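Local structure of CbsA (Xanthomonas oryzae pv. oryzae, 5XYH) at residues 6-11 with 140-145. The protein probably hydrolyses beta-1,4-glucosidic bonds of cellulose as a family 6 exoglucanase that releases cellobiose, acting as a cell-wall degrading enzyme of a rice pathogen. Sequence-based numbering, arbitrary orientation.
Sequences NPFVGA and RIVNII
Arg-140, at the start of strand 140-145, reaches out to the turn at Pro-7 and grips its backbone carbonyl. The chain is extended from CG to NE, with chi2 and chi3 both at -177°, and this reach brings the guanidinium alongside Pro-7. Its NH1 donates to Pro-7 O over 3.0 Å, fairly straight at 154° about the hydrogen. The acceptor lies almost in the guanidinium plane, whereas the donor stands above the plane of the carbonyl and misses its lone pairs. On the way, Arg-140 CD runs past Pro-7 CB at 3.9 Å, so one residue receives both the charged end and the aliphatic stem.

Two residues further along the strand, Val-142 presents both methyls to the turn. CG2 meets Pro-7 CG at 3.9 Å, the two side chains crossing at about a right angle. CG1, anti to the backbone N (chi1 178°), makes the closer approach to Phe-8, lying oblique to the ring at 3.8 Å from CZ, with CG2 also near it. The valine therefore bridges the proline and the phenylalanine.

Within the turn, Phe-8 N donates a hydrogen bond to Asn-6 OD1 at 3.0 Å, an Asx turn superposed on the type I turn closed by Val-9 N to Asn-6 O. A separate tie to strand 354-358 runs from Asn-6 ND2 to His-355 O. Tyr-189 and Tyr-191 of strand 188-193 touch Pro-7, and Tyr-48 packs on both Phe-8 and Val-142.

The contact lays the N-terminal loop against the inner face of the curled sheet, where strand 140-145 runs parallel to 86-92 and 188-193. In the distorted beta/alpha barrel of glycoside hydrolase family 6, it fills the interior at the N-terminal ends of the strands, opposite the C-terminal edge where active sites of such barrels lie.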
loop_
_atom_site.group_PDB
_atom_site.type_symbol
_atom_site.label_atom_id
_atom_site.label_comp_id
_atom_site.label_asym_id
_atom_site.label_seq_id
_atom_site.Cartn_x
_atom_site.Cartn_y
_atom_site.Cartn_z
ATOM N N ASN A 6 10.556 -13.731 -10.189
ATOM C CA ASN A 6 9.254 -13.179 -9.821
ATOM C C ASN A 6 8.513 -14.233 -9.013
ATOM O O ASN A 6 8.006 -15.207 -9.608
ATOM C CB ASN A 6 8.447 -12.781 -11.056
ATOM C CG ASN A 6 7.055 -12.286 -10.710
ATOM O OD1 ASN A 6 6.700 -12.182 -9.536
ATOM N ND2 ASN A 6 6.264 -11.977 -11.723
ATOM N N PRO A 7 8.386 -14.065 -7.689
ATOM C CA PRO A 7 7.791 -15.129 -6.860
ATOM C C PRO A 7 6.320 -15.362 -7.127
ATOM O O PRO A 7 5.774 -16.366 -6.647
ATOM C CB PRO A 7 8.005 -14.623 -5.430
ATOM C CG PRO A 7 7.963 -13.125 -5.581
ATOM C CD PRO A 7 8.611 -12.829 -6.919
ATOM N N PHE A 8 5.653 -14.470 -7.855
ATOM C CA PHE A 8 4.233 -14.669 -8.117
ATOM C C PHE A 8 3.977 -15.625 -9.271
ATOM O O PHE A 8 2.860 -16.141 -9.387
ATOM C CB PHE A 8 3.566 -13.319 -8.392
ATOM C CG PHE A 8 3.546 -12.412 -7.184
ATOM C CD1 PHE A 8 2.484 -12.439 -6.299
ATOM C CD2 PHE A 8 4.603 -11.567 -6.920
ATOM C CE1 PHE A 8 2.465 -11.619 -5.193
ATOM C CE2 PHE A 8 4.589 -10.744 -5.817
ATOM C CZ PHE A 8 3.527 -10.766 -4.956
ATOM N N VAL A 9 4.973 -15.875 -10.122
ATOM C CA VAL A 9 4.741 -16.655 -11.332
ATOM C C VAL A 9 4.401 -18.088 -10.949
ATOM O O VAL A 9 5.160 -18.748 -10.227
ATOM C CB VAL A 9 5.962 -16.615 -12.256
ATOM C CG1 VAL A 9 5.780 -17.616 -13.384
ATOM C CG2 VAL A 9 6.176 -15.206 -12.788
ATOM N N GLY A 10 3.252 -18.568 -11.423
ATOM C CA GLY A 10 2.825 -19.925 -11.153
ATOM C C GLY A 10 2.380 -20.212 -9.737
ATOM O O GLY A 10 2.116 -21.376 -9.412
ATOM N N ALA A 11 2.261 -19.197 -8.884
ATOM C CA ALA A 11 1.997 -19.408 -7.468
ATOM C C ALA A 11 0.569 -19.029 -7.099
ATOM O O ALA A 11 -0.001 -18.074 -7.642
ATOM C CB ALA A 11 2.968 -18.591 -6.604
ATOM N N ARG A 140 6.831 -19.005 -0.154
ATOM C CA ARG A 140 7.481 -17.794 -0.647
ATOM C C ARG A 140 6.913 -16.607 0.125
ATOM O O ARG A 140 5.717 -16.315 0.035
ATOM C CB ARG A 140 7.258 -17.626 -2.146
ATOM C CG ARG A 140 7.950 -18.682 -2.983
ATOM C CD ARG A 140 7.748 -18.417 -4.465
ATOM N NE ARG A 140 8.361 -19.477 -5.263
ATOM C CZ ARG A 140 8.123 -19.682 -6.552
ATOM N NH1 ARG A 140 7.267 -18.914 -7.214
ATOM N NH2 ARG A 140 8.736 -20.677 -7.176
ATOM N N ILE A 141 7.759 -15.946 0.904
ATOM C CA ILE A 141 7.342 -14.813 1.715
ATOM C C ILE A 141 7.598 -13.547 0.901
ATOM O O ILE A 141 8.717 -13.321 0.441
ATOM C CB ILE A 141 8.098 -14.780 3.053
ATOM C CG1 ILE A 141 8.080 -16.163 3.723
ATOM C CG2 ILE A 141 7.496 -13.734 3.989
ATOM C CD1 ILE A 141 6.668 -16.660 4.019
ATOM N N VAL A 142 6.565 -12.731 0.706
ATOM C CA VAL A 142 6.674 -11.512 -0.100
ATOM C C VAL A 142 6.398 -10.334 0.816
ATOM O O VAL A 142 5.265 -10.157 1.290
ATOM C CB VAL A 142 5.712 -11.503 -1.297
ATOM C CG1 VAL A 142 5.842 -10.180 -2.056
ATOM C CG2 VAL A 142 5.970 -12.688 -2.225
ATOM N N ASN A 143 7.420 -9.516 1.042
ATOM C CA ASN A 143 7.362 -8.406 1.987
ATOM C C ASN A 143 7.119 -7.075 1.278
ATOM O O ASN A 143 7.822 -6.732 0.317
ATOM C CB ASN A 143 8.664 -8.322 2.782
ATOM C CG ASN A 143 8.825 -9.454 3.760
ATOM O OD1 ASN A 143 7.853 -9.916 4.370
ATOM N ND2 ASN A 143 10.061 -9.923 3.919
ATOM N N ILE A 144 6.139 -6.319 1.770
ATOM C CA ILE A 144 6.037 -4.897 1.485
ATOM C C ILE A 144 6.857 -4.175 2.547
ATOM O O ILE A 144 6.514 -4.201 3.734
ATOM C CB ILE A 144 4.579 -4.420 1.481
ATOM C CG1 ILE A 144 3.818 -5.125 0.346
ATOM C CG2 ILE A 144 4.522 -2.887 1.343
ATOM C CD1 ILE A 144 2.318 -4.857 0.319
ATOM N N ILE A 145 7.938 -3.528 2.126
ATOM C CA ILE A 145 8.925 -2.976 3.051
ATOM C C ILE A 145 8.546 -1.541 3.427
ATOM O O ILE A 145 8.678 -0.618 2.616
ATOM C CB ILE A 145 10.337 -3.030 2.460
ATOM C CG1 ILE A 145 10.748 -4.487 2.193
ATOM C CG2 ILE A 145 11.319 -2.330 3.410
ATOM C CD1 ILE A 145 10.887 -5.347 3.449
#